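Local coordinates for protein L-Ala-D/L-Glu epimerase, a muconate lactonizing enzyme (Klebsiella pneumoniae subsp. pneumoniae MGH 78578, PDB 3FCP) that belongs to the muconate lactonizing enzyme branch of the enolase superfamily, joining an N-terminal alpha+beta capping domain to a barrel domain that holds a magnesium ion, at residues S12-V17 and A67-I72; Q33-V38 and K335-S340; I37-R42 and V360-D365; D44-I49 and Q117-G122. All blocks are in the same frame, centred on the assembly; numbering follows the deposited sequence.

Interaction 1: S12-V17 and A67-I72; sequences SWIVDV and AISSAI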
loop_
_atom_site.group_PDB
_atom_site.type_symbol
_atom_site.label_atom_id
_atom_site.label_comp_id
_atom_site.label_asym_id
_atom_site.label_seq_id
_atom_site.Cartn_x
_atom_site.Cartn_y
_atom_site.Cartn_z
ATOM N N SER A 12 21.161 32.048 33.637
ATOM C CA SER A 12 21.185 30.593 33.619
ATOM C C SER A 12 22.482 30.114 34.250
ATOM O O SER A 12 23.508 30.790 34.187
ATOM C CB SER A 12 21.038 30.042 32.191
ATOM O OG SER A 12 22.165 30.326 31.385
ATOM N N TRP A 13 22.419 28.950 34.880
ATOM C CA TRP A 13 23.573 28.368 35.549
ATOM C C TRP A 13 23.584 26.869 35.332
ATOM O O TRP A 13 22.524 26.246 35.223
ATOM C CB TRP A 13 23.487 28.584 37.057
ATOM C CG TRP A 13 23.260 29.990 37.507
ATOM C CD1 TRP A 13 24.211 30.893 37.887
ATOM C CD2 TRP A 13 21.995 30.629 37.698
ATOM N NE1 TRP A 13 23.612 32.056 38.314
ATOM C CE2 TRP A 13 22.253 31.921 38.208
ATOM C CE3 TRP A 13 20.666 30.235 37.492
ATOM C CZ2 TRP A 13 21.228 32.825 38.518
ATOM C CZ3 TRP A 13 19.645 31.135 37.801
ATOM C CH2 TRP A 13 19.934 32.416 38.309
ATOM N N ILE A 14 24.779 26.293 35.264
ATOM C CA ILE A 14 24.893 24.853 35.150
ATOM C C ILE A 14 25.105 24.472 36.603
ATOM O O ILE A 14 26.040 24.947 37.246
ATOM C CB ILE A 14 26.115 24.407 34.324
ATOM C CG1 ILE A 14 25.928 24.795 32.854
ATOM C CG2 ILE A 14 26.293 22.902 34.461
ATOM C CD1 ILE A 14 27.066 24.359 31.937
ATOM N N VAL A 15 24.219 23.639 37.125
ATOM C CA VAL A 15 24.296 23.225 38.515
ATOM C C VAL A 15 24.576 21.739 38.626
ATOM O O VAL A 15 23.893 20.928 38.006
ATOM C CB VAL A 15 22.978 23.538 39.237
ATOM C CG1 VAL A 15 23.093 23.198 40.701
ATOM C CG2 VAL A 15 22.634 25.006 39.061
ATOM N N ASP A 16 25.592 21.388 39.408
ATOM C CA ASP A 16 25.944 19.990 39.616
ATOM C C ASP A 16 25.517 19.609 41.022
ATOM O O ASP A 16 26.118 20.044 42.009
ATOM C CB ASP A 16 27.452 19.773 39.441
ATOM C CG ASP A 16 27.921 20.084 38.035
ATOM O OD1 ASP A 16 27.245 19.652 37.079
ATOM O OD2 ASP A 16 28.964 20.750 37.880
ATOM N N VAL A 17 24.457 18.812 41.100
ATOM C CA VAL A 17 23.913 18.368 42.369
ATOM C C VAL A 17 24.245 16.904 42.589
ATOM O O VAL A 17 24.221 16.105 41.652
ATOM C CB VAL A 17 22.380 18.555 42.417
ATOM C CG1 VAL A 17 22.040 20.033 42.363
ATOM C CG2 VAL A 17 21.726 17.827 41.248
ATOM N N ALA A 67 25.911 22.763 25.960
ATOM C CA ALA A 67 25.344 23.269 24.709
ATOM C C ALA A 67 23.996 23.927 25.008
ATOM O O ALA A 67 23.614 24.910 24.372
ATOM C CB ALA A 67 25.157 22.132 23.708
ATOM N N ILE A 68 23.276 23.365 25.974
ATOM C CA ILE A 68 21.986 23.906 26.374
ATOM C C ILE A 68 22.218 25.297 26.963
ATOM O O ILE A 68 21.515 26.256 26.627
ATOM C CB ILE A 68 21.316 22.981 27.411
ATOM C CG1 ILE A 68 20.846 21.701 26.713
ATOM C CG2 ILE A 68 20.147 23.697 28.091
ATOM C CD1 ILE A 68 20.405 20.607 27.662
ATOM N N SER A 69 23.219 25.400 27.834
ATOM C CA SER A 69 23.575 26.673 28.458
ATOM C C SER A 69 23.971 27.679 27.369
ATOM O O SER A 69 23.580 28.850 27.400
ATOM C CB SER A 69 24.739 26.453 29.432
ATOM O OG SER A 69 25.209 27.673 29.960
ATOM N N SER A 70 24.745 27.205 26.402
ATOM C CA SER A 70 25.188 28.027 25.285
ATOM C C SER A 70 23.999 28.567 24.485
ATOM O O SER A 70 23.960 29.746 24.150
ATOM C CB SER A 70 26.095 27.200 24.364
ATOM O OG SER A 70 26.344 27.883 23.149
ATOM N N ALA A 71 23.035 27.701 24.178
ATOM C CA ALA A 71 21.853 28.114 23.421
ATOM C C ALA A 71 21.112 29.230 24.160
ATOM O O ALA A 71 20.684 30.209 23.556
ATOM C CB ALA A 71 20.925 26.927 23.201
ATOM N N ILE A 72 20.975 29.080 25.472
ATOM C CA ILE A 72 20.289 30.081 26.282
ATOM C C ILE A 72 21.039 31.413 26.324
ATOM O O ILE A 72 20.462 32.471 26.074
ATOM C CB ILE A 72 20.086 29.563 27.723
ATOM C CG1 ILE A 72 19.113 28.382 27.701
ATOM C CG2 ILE A 72 19.574 30.694 28.629
ATOM C CD1 ILE A 72 19.011 27.627 29.007
#

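Interaction 2: Q33-V38 and K335-S340; sequences QSLVIV and KDDIVS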
loop_
_atom_site.group_PDB
_atom_site.type_symbol
_atom_site.label_atom_id
_atom_site.label_comp_id
_atom_site.label_asym_id
_atom_site.label_seq_id
_atom_site.Cartn_x
_atom_site.Cartn_y
_atom_site.Cartn_z
ATOM N N GLN A 33 24.386 15.027 39.096
ATOM C CA GLN A 33 23.452 15.206 37.992
ATOM C C GLN A 33 23.577 16.692 37.652
ATOM O O GLN A 33 23.502 17.544 38.542
ATOM C CB GLN A 33 22.023 14.865 38.425
ATOM C CG GLN A 33 20.928 15.333 37.462
ATOM C CD GLN A 33 21.041 14.733 36.066
ATOM O OE1 GLN A 33 22.057 14.893 35.383
ATOM N NE2 GLN A 33 19.990 14.054 35.632
ATOM N N SER A 34 23.796 17.004 36.378
ATOM C CA SER A 34 23.958 18.393 35.962
ATOM C C SER A 34 22.672 19.008 35.432
ATOM O O SER A 34 22.127 18.560 34.423
ATOM C CB SER A 34 25.052 18.495 34.900
ATOM O OG SER A 34 26.258 17.928 35.377
ATOM N N LEU A 35 22.197 20.044 36.114
ATOM C CA LEU A 35 20.975 20.724 35.712
ATOM C C LEU A 35 21.281 22.106 35.149
ATOM O O LEU A 35 22.182 22.794 35.635
ATOM C CB LEU A 35 20.042 20.913 36.916
ATOM C CG LEU A 35 19.904 19.794 37.954
ATOM C CD1 LEU A 35 19.063 20.296 39.117
ATOM C CD2 LEU A 35 19.280 18.562 37.323
ATOM N N VAL A 36 20.553 22.513 34.116
ATOM C CA VAL A 36 20.726 23.865 33.597
ATOM C C VAL A 36 19.482 24.602 34.086
ATOM O O VAL A 36 18.360 24.318 33.651
ATOM C CB VAL A 36 20.794 23.928 32.063
ATOM C CG1 VAL A 36 20.939 25.380 31.629
ATOM C CG2 VAL A 36 21.991 23.125 31.559
ATOM N N ILE A 37 19.694 25.523 35.018
ATOM C CA ILE A 37 18.620 26.287 35.619
ATOM C C ILE A 37 18.566 27.684 35.024
ATOM O O ILE A 37 19.599 28.302 34.749
ATOM C CB ILE A 37 18.827 26.387 37.158
ATOM C CG1 ILE A 37 18.804 24.986 37.776
ATOM C CG2 ILE A 37 17.763 27.280 37.788
ATOM C CD1 ILE A 37 17.498 24.245 37.600
ATOM N N VAL A 38 17.354 28.178 34.827
ATOM C CA VAL A 38 17.167 29.504 34.270
ATOM C C VAL A 38 16.248 30.345 35.140
ATOM O O VAL A 38 15.319 29.831 35.766
ATOM C CB VAL A 38 16.569 29.426 32.836
ATOM C CG1 VAL A 38 15.318 28.568 32.842
ATOM C CG2 VAL A 38 16.226 30.819 32.328
ATOM N N LYS A 335 20.545 13.930 46.439
ATOM C CA LYS A 335 20.749 14.108 47.871
ATOM C C LYS A 335 20.403 15.546 48.247
ATOM O O LYS A 335 20.175 15.856 49.415
ATOM C CB LYS A 335 22.197 13.795 48.252
ATOM C CG LYS A 335 22.596 12.360 47.964
ATOM C CD LYS A 335 23.538 11.807 49.030
ATOM C CE LYS A 335 24.848 12.577 49.086
ATOM N NZ LYS A 335 25.737 12.071 50.173
ATOM N N ASP A 336 20.358 16.421 47.244
ATOM C CA ASP A 336 20.022 17.827 47.456
ATOM C C ASP A 336 19.564 18.431 46.126
ATOM O O ASP A 336 19.868 17.897 45.061
ATOM C CB ASP A 336 21.242 18.599 47.983
ATOM C CG ASP A 336 20.854 19.788 48.860
ATOM O OD1 ASP A 336 21.762 20.529 49.299
ATOM O OD2 ASP A 336 19.648 19.983 49.120
ATOM N N ASP A 337 18.834 19.539 46.191
ATOM C CA ASP A 337 18.334 20.206 44.992
ATOM C C ASP A 337 18.533 21.712 45.182
ATOM O O ASP A 337 19.046 22.146 46.214
ATOM C CB ASP A 337 16.841 19.903 44.810
ATOM C CG ASP A 337 16.391 19.981 43.350
ATOM O OD1 ASP A 337 16.935 20.806 42.580
ATOM O OD2 ASP A 337 15.476 19.216 42.980
ATOM N N ILE A 338 18.120 22.508 44.200
ATOM C CA ILE A 338 18.273 23.952 44.305
ATOM C C ILE A 338 16.975 24.697 44.630
ATOM O O ILE A 338 16.892 25.910 44.439
ATOM C CB ILE A 338 18.920 24.553 43.019
ATOM C CG1 ILE A 338 18.284 23.956 41.758
ATOM C CG2 ILE A 338 20.423 24.292 43.020
ATOM C CD1 ILE A 338 16.871 24.426 41.492
ATOM N N VAL A 339 15.967 23.975 45.121
ATOM C CA VAL A 339 14.698 24.602 45.496
ATOM C C VAL A 339 14.621 24.732 47.020
ATOM O O VAL A 339 15.295 24.006 47.751
ATOM C CB VAL A 339 13.456 23.788 45.008
ATOM C CG1 VAL A 339 13.416 23.756 43.486
ATOM C CG2 VAL A 339 13.485 22.365 45.575
ATOM N N SER A 340 13.801 25.658 47.497
ATOM C CA SER A 340 13.659 25.853 48.931
ATOM C C SER A 340 12.850 24.718 49.556
ATOM O O SER A 340 13.186 24.236 50.640
ATOM C CB SER A 340 12.988 27.199 49.218
ATOM O OG SER A 340 11.696 27.253 48.649
#

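Interaction 3: I37-R42 and V360-D365; sequences IVRLTR and VELDED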
loop_
_atom_site.group_PDB
_atom_site.type_symbol
_atom_site.label_atom_id
_atom_site.label_comp_id
_atom_site.label_asym_id
_atom_site.label_seq_id
_atom_site.Cartn_x
_atom_site.Cartn_y
_atom_site.Cartn_z
ATOM N N ILE A 37 19.694 25.523 35.018
ATOM C CA ILE A 37 18.620 26.287 35.619
ATOM C C ILE A 37 18.566 27.684 35.024
ATOM O O ILE A 37 19.599 28.302 34.749
ATOM C CB ILE A 37 18.827 26.387 37.158
ATOM C CG1 ILE A 37 18.804 24.986 37.776
ATOM C CG2 ILE A 37 17.763 27.280 37.788
ATOM C CD1 ILE A 37 17.498 24.245 37.600
ATOM N N VAL A 38 17.354 28.178 34.827
ATOM C CA VAL A 38 17.167 29.504 34.270
ATOM C C VAL A 38 16.248 30.345 35.140
ATOM O O VAL A 38 15.319 29.831 35.766
ATOM C CB VAL A 38 16.569 29.426 32.836
ATOM C CG1 VAL A 38 15.318 28.568 32.842
ATOM C CG2 VAL A 38 16.226 30.819 32.328
ATOM N N ARG A 39 16.539 31.639 35.200
ATOM C CA ARG A 39 15.699 32.581 35.928
ATOM C C ARG A 39 15.446 33.715 34.949
ATOM O O ARG A 39 16.378 34.350 34.456
ATOM C CB ARG A 39 16.379 33.121 37.186
ATOM C CG ARG A 39 15.495 34.124 37.939
ATOM C CD ARG A 39 16.040 34.436 39.318
ATOM N NE ARG A 39 17.388 34.985 39.256
ATOM C CZ ARG A 39 18.193 35.092 40.309
ATOM N NH1 ARG A 39 17.779 34.688 41.501
ATOM N NH2 ARG A 39 19.415 35.591 40.164
ATOM N N LEU A 40 14.176 33.947 34.649
ATOM C CA LEU A 40 13.795 34.995 33.723
ATOM C C LEU A 40 13.124 36.111 34.506
ATOM O O LEU A 40 12.181 35.871 35.259
ATOM C CB LEU A 40 12.847 34.426 32.663
ATOM C CG LEU A 40 12.418 35.336 31.507
ATOM C CD1 LEU A 40 12.016 34.474 30.308
ATOM C CD2 LEU A 40 11.272 36.235 31.947
ATOM N N THR A 41 13.626 37.330 34.334
ATOM C CA THR A 41 13.076 38.477 35.035
ATOM C C THR A 41 12.289 39.363 34.086
ATOM O O THR A 41 12.778 39.723 33.013
ATOM C CB THR A 41 14.194 39.314 35.691
ATOM O OG1 THR A 41 14.904 38.503 36.634
ATOM C CG2 THR A 41 13.599 40.517 36.418
ATOM N N ARG A 42 11.066 39.701 34.487
ATOM C CA ARG A 42 10.195 40.558 33.689
ATOM C C ARG A 42 10.311 42.015 34.134
ATOM O O ARG A 42 10.837 42.300 35.207
ATOM C CB ARG A 42 8.746 40.095 33.827
ATOM C CG ARG A 42 8.462 38.754 33.160
ATOM C CD ARG A 42 7.269 38.047 33.779
ATOM N NE ARG A 42 6.099 38.912 33.940
ATOM C CZ ARG A 42 4.890 38.630 33.457
ATOM N NH1 ARG A 42 4.685 37.512 32.765
ATOM N NH2 ARG A 42 3.872 39.439 33.699
ATOM N N VAL A 360 7.175 26.127 43.116
ATOM C CA VAL A 360 8.461 25.892 43.764
ATOM C C VAL A 360 9.288 27.160 43.659
ATOM O O VAL A 360 9.153 27.928 42.701
ATOM C CB VAL A 360 9.239 24.708 43.130
ATOM C CG1 VAL A 360 8.472 23.407 43.358
ATOM C CG2 VAL A 360 9.463 24.950 41.648
ATOM N N GLU A 361 10.145 27.378 44.648
ATOM C CA GLU A 361 10.972 28.580 44.695
ATOM C C GLU A 361 12.456 28.231 44.702
ATOM O O GLU A 361 12.868 27.215 45.263
ATOM C CB GLU A 361 10.627 29.375 45.959
ATOM C CG GLU A 361 10.754 30.880 45.830
ATOM C CD GLU A 361 9.654 31.488 44.974
ATOM O OE1 GLU A 361 9.638 31.237 43.752
ATOM O OE2 GLU A 361 8.798 32.213 45.525
ATOM N N LEU A 362 13.256 29.093 44.090
ATOM C CA LEU A 362 14.696 28.895 44.023
ATOM C C LEU A 362 15.371 29.213 45.360
ATOM O O LEU A 362 15.063 30.223 45.997
ATOM C CB LEU A 362 15.274 29.798 42.937
ATOM C CG LEU A 362 16.583 29.402 42.262
ATOM C CD1 LEU A 362 16.416 28.051 41.581
ATOM C CD2 LEU A 362 16.962 30.472 41.240
ATOM N N ASP A 363 16.275 28.336 45.790
ATOM C CA ASP A 363 17.025 28.535 47.030
ATOM C C ASP A 363 18.372 29.083 46.565
ATOM O O ASP A 363 19.266 28.317 46.203
ATOM C CB ASP A 363 17.231 27.201 47.757
ATOM C CG ASP A 363 17.965 27.359 49.086
ATOM O OD1 ASP A 363 18.864 28.224 49.183
ATOM O OD2 ASP A 363 17.654 26.602 50.032
ATOM N N GLU A 364 18.506 30.407 46.555
ATOM C CA GLU A 364 19.735 31.036 46.088
ATOM C C GLU A 364 21.015 30.534 46.737
ATOM O O GLU A 364 22.031 30.373 46.060
ATOM C CB GLU A 364 19.642 32.558 46.228
ATOM C CG GLU A 364 18.853 33.213 45.103
ATOM C CD GLU A 364 19.067 34.710 45.036
ATOM O OE1 GLU A 364 18.604 35.418 45.960
ATOM O OE2 GLU A 364 19.704 35.180 44.062
ATOM N N ASP A 365 20.979 30.279 48.039
ATOM C CA ASP A 365 22.173 29.794 48.713
ATOM C C ASP A 365 22.615 28.474 48.095
ATOM O O ASP A 365 23.794 28.277 47.824
ATOM C CB ASP A 365 21.918 29.628 50.214
ATOM C CG ASP A 365 21.767 30.961 50.926
ATOM O OD1 ASP A 365 22.500 31.907 50.563
ATOM O OD2 ASP A 365 20.929 31.062 51.849
#

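Interaction 4: D44-I49 and Q117-G122; sequences DGICGI and QGKALG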
loop_
_atom_site.group_PDB
_atom_site.type_symbol
_atom_site.label_atom_id
_atom_site.label_comp_id
_atom_site.label_asym_id
_atom_site.label_seq_id
_atom_site.Cartn_x
_atom_site.Cartn_y
_atom_site.Cartn_z
ATOM N N ASP A 44 8.028 43.830 35.168
ATOM C CA ASP A 44 7.156 44.106 36.307
ATOM C C ASP A 44 7.775 43.578 37.608
ATOM O O ASP A 44 7.174 43.671 38.681
ATOM C CB ASP A 44 5.762 43.504 36.090
ATOM C CG ASP A 44 5.790 42.006 35.818
ATOM O OD1 ASP A 44 6.886 41.411 35.803
ATOM O OD2 ASP A 44 4.700 41.426 35.615
ATOM N N GLY A 45 8.986 43.037 37.506
ATOM C CA GLY A 45 9.665 42.513 38.679
ATOM C C GLY A 45 9.408 41.042 38.958
ATOM O O GLY A 45 10.037 40.455 39.842
ATOM N N ILE A 46 8.491 40.434 38.212
ATOM C CA ILE A 46 8.188 39.021 38.412
ATOM C C ILE A 46 9.241 38.131 37.754
ATOM O O ILE A 46 9.681 38.391 36.634
ATOM C CB ILE A 46 6.789 38.670 37.852
ATOM C CG1 ILE A 46 5.717 39.390 38.675
ATOM C CG2 ILE A 46 6.565 37.166 37.885
ATOM C CD1 ILE A 46 4.296 39.177 38.187
ATOM N N CYS A 47 9.668 37.096 38.470
ATOM C CA CYS A 47 10.653 36.167 37.935
ATOM C C CYS A 47 10.036 34.787 37.751
ATOM O O CYS A 47 9.131 34.392 38.491
ATOM C CB CYS A 47 11.862 36.048 38.867
ATOM S SG CYS A 47 12.900 37.526 38.966
ATOM N N GLY A 48 10.536 34.062 36.757
ATOM C CA GLY A 48 10.062 32.718 36.487
ATOM C C GLY A 48 11.289 31.833 36.378
ATOM O O GLY A 48 12.336 32.293 35.918
ATOM N N ILE A 49 11.192 30.582 36.816
ATOM C CA ILE A 49 12.345 29.699 36.721
ATOM C C ILE A 49 12.042 28.473 35.873
ATOM O O ILE A 49 10.881 28.087 35.696
ATOM C CB ILE A 49 12.854 29.235 38.114
ATOM C CG1 ILE A 49 11.730 28.550 38.889
ATOM C CG2 ILE A 49 13.426 30.428 38.880
ATOM C CD1 ILE A 49 12.180 27.967 40.226
ATOM N N GLN A 117 4.167 33.936 34.307
ATOM C CA GLN A 117 2.810 34.376 33.993
ATOM C C GLN A 117 1.818 33.757 34.981
ATOM O O GLN A 117 0.751 34.314 35.238
ATOM C CB GLN A 117 2.441 34.020 32.549
ATOM C CG GLN A 117 1.133 34.661 32.058
ATOM C CD GLN A 117 1.126 36.195 32.146
ATOM O OE1 GLN A 117 2.152 36.829 32.404
ATOM N NE2 GLN A 117 -0.038 36.790 31.917
ATOM N N GLY A 118 2.177 32.602 35.537
ATOM C CA GLY A 118 1.311 31.967 36.516
ATOM C C GLY A 118 1.297 32.827 37.769
ATOM O O GLY A 118 0.239 33.121 38.330
ATOM N N LYS A 119 2.476 33.245 38.211
ATOM C CA LYS A 119 2.566 34.094 39.396
ATOM C C LYS A 119 1.832 35.416 39.132
ATOM O O LYS A 119 1.245 35.996 40.035
ATOM C CB LYS A 119 4.027 34.388 39.739
ATOM C CG LYS A 119 4.864 33.183 40.135
ATOM C CD LYS A 119 6.289 33.635 40.417
ATOM C CE LYS A 119 7.222 32.481 40.726
ATOM N NZ LYS A 119 8.602 32.988 41.014
ATOM N N ALA A 120 1.860 35.875 37.884
ATOM C CA ALA A 120 1.202 37.124 37.507
ATOM C C ALA A 120 -0.324 37.039 37.538
ATOM O O ALA A 120 -1.002 38.056 37.689
ATOM C CB ALA A 120 1.666 37.560 36.121
ATOM N N LEU A 121 -0.864 35.831 37.387
ATOM C CA LEU A 121 -2.311 35.632 37.394
ATOM C C LEU A 121 -2.768 34.948 38.678
ATOM O O LEU A 121 -3.959 34.675 38.853
ATOM C CB LEU A 121 -2.733 34.780 36.190
ATOM C CG LEU A 121 -2.386 35.357 34.815
ATOM C CD1 LEU A 121 -2.775 34.368 33.711
ATOM C CD2 LEU A 121 -3.106 36.683 34.638
ATOM N N GLY A 122 -1.815 34.665 39.562
ATOM C CA GLY A 122 -2.135 34.001 40.814
ATOM C C GLY A 122 -2.691 32.617 40.546
ATOM O O GLY A 122 -3.579 32.139 41.256
#

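Interaction 1: S12-V17 and A67-I72
S12 on the strand and S69 on the helix mark the closest backbone approach, their CA atoms 6.9 Å apart, while the local axes of 12-17 and 67-72 run nearly antiparallel at 169° and come within 9.0 Å. S12 and I14, in the first half of the strand segment, meet S69 and I72, one helical turn apart on the helix, and nearly all of the 163 Å² of buried surface comes from these four residues. I14 reaches over with its ethyl arm: with CG1 beside its backbone N (chi1 -68°) and CD1 extended, the arm swings toward the helix although its CB does not, and both CG1 and CD1 end 4.0 Å from S69 CB. S12 points its CB at the helix and lies against the branch methyl of I72, with OG 3.8 Å from I72 CG2 and S12 CB 3.9 Å from that same methyl. S12 OG and S69 OG are 4.3 Å apart, too far for direct bonding, so the two segments meet through van der Waals contacts. This is how helix 65-80 rests against the antiparallel sheet of the capping domain: I68 and I72 also pack on V36 of the central strand 33-42, helix 103-121 flanks them through F104 and A105, and A67 meets A67 of a second subunit.

Interaction 2: Q33-V38 and K335-S340
I37 and I338 make the apolar part of this contact, two isoleucines that reach for each other tip to tip, with I37 CD1 3.9 Å from I338 CD1. Behind the tips, I37 CG1 lies 4.1 Å from I338 CG1, so the whole ethyl arms take part. I338 can present its arm this way because CG1 is tucked between its own backbone N and carbonyl carbon (chi1 45°). A second, mixed contact joins L35 and D337, whose side chains cross at about a right angle and bring L35 CD1 to 4.1 Å from D337 OD1. The polar bonding belongs to the 335-340 segment itself: I338 N donates to D337 OD1 at 2.6 Å, meeting the oxygen on its anti side, 17° out of the carboxylate plane. The other oxygen, D337 OD2, accepts from T307 N, so both oxygens are occupied and the carboxylate is fixed beside the leucine methyl. The contact thus joins the N-terminal sheet to the loop after helix 307-317 in the barrel domain. V15 of strand 7-17 and L362 also touch I338, while E51 of strand 47-53 packs against L35 and I37.

Interaction 3: I37-R42 and V360-D365
R39 and E364 form a salt bridge between the central strand of the N-terminal antiparallel sheet and the start of helix 364-370, the last helix of the enolase-type chain. R39 leaves the strand with CB directed at the 360-365 segment. CG stands opposite the backbone N, and the chain runs straight until CD, which passes 4.5 Å from L362 CD2. There it turns, chi3 being 59°, and the bend carries the guanidinium out alongside the leucine. NE is taken by E11 of strand 7-17 in a second salt bridge, which fixes the rotation of the group, and NH2 packs near CZ2 of W13 from the same strand. NH1 is the atom that crosses to the other segment: L362 CD2, which approaches the guanidinium obliquely, is 4.3 Å from R39 NH1, and the same nitrogen donates to E364 OE2. The carboxylate oxygen arrives at the edge of the guanidinium, near its plane, but the two flat groups are turned 72° apart, so they meet through one N-H rather than as a bidentate pair. E364 reaches it with an extended chain from the first turn of the helix, where D363, the N-cap residue, bonds K366 N through OD1. Closer to the start of the strand segment, the apolar part is carried by I37, whose branch methyl CG2 slides past L362 CD1 at 4.1 Å. The bond itself is weak in length though almost straight, with R39 NH1 3.2 Å from E364 OE2 and an N-H...O angle of 174°.

Interaction 4: D44-I49 and Q117-G122
K119 NZ donates to the backbone oxygen C47 O at 2.9 Å, the one polar bond between the two segments. The lysine chain is extended beyond CG and passes the oxygen, with CD and CE each 3.5 Å from C47 O. The ammonium approaches from above the carbonyl plane, 37° out of it, and not along a lone pair. E361 OE1 and D115 OD2 form further long, weak ion pairs with NZ and would add to its electrostatic hold. The apolar half belongs to I46, which points at the helix: its tip CD1 presses on A120 CB at 3.7 Å, while its branch CG2 slides past K119 CB at 4.2 Å. D44 shapes the turn before it as an Asx turn, OD1 accepting from I46 N at 3.1 Å from above the carboxylate plane. At the other segment, the helix closes in a Schellman motif with G122 as its C-prime residue at positive phi. In the fold, the C-terminal end of helix 103-121 lies beside the start of strand 47-53; strand 33-42 flanks both, G48 bonding L40 and A120 touching R42, and L121 meets L123 of a third subunit.

In the fold
All four contacts involve the three-stranded N-terminal sheet: 2 and 3 use the same strand, 1 and 4 the outer ones. Interactions 2 and 3 share I37 and V38 of the central strand 33-42 and tie it to the C-terminal part of the chain; they also meet directly, I338 O probably accepting from D363 N. Interaction 2 is the buried member and rests mainly on isoleucine tips, whereas interaction 3 runs from the buried I37 to a charged pair near solvent. Interactions 1 and 4 stay within the N-terminal domain, setting its edge strands against helices 65-80 and 103-121. Interaction 1 is partly buried and without polar bonds; interaction 4, at the surface, combines a lysine-to-carbonyl bond with apolar contacts.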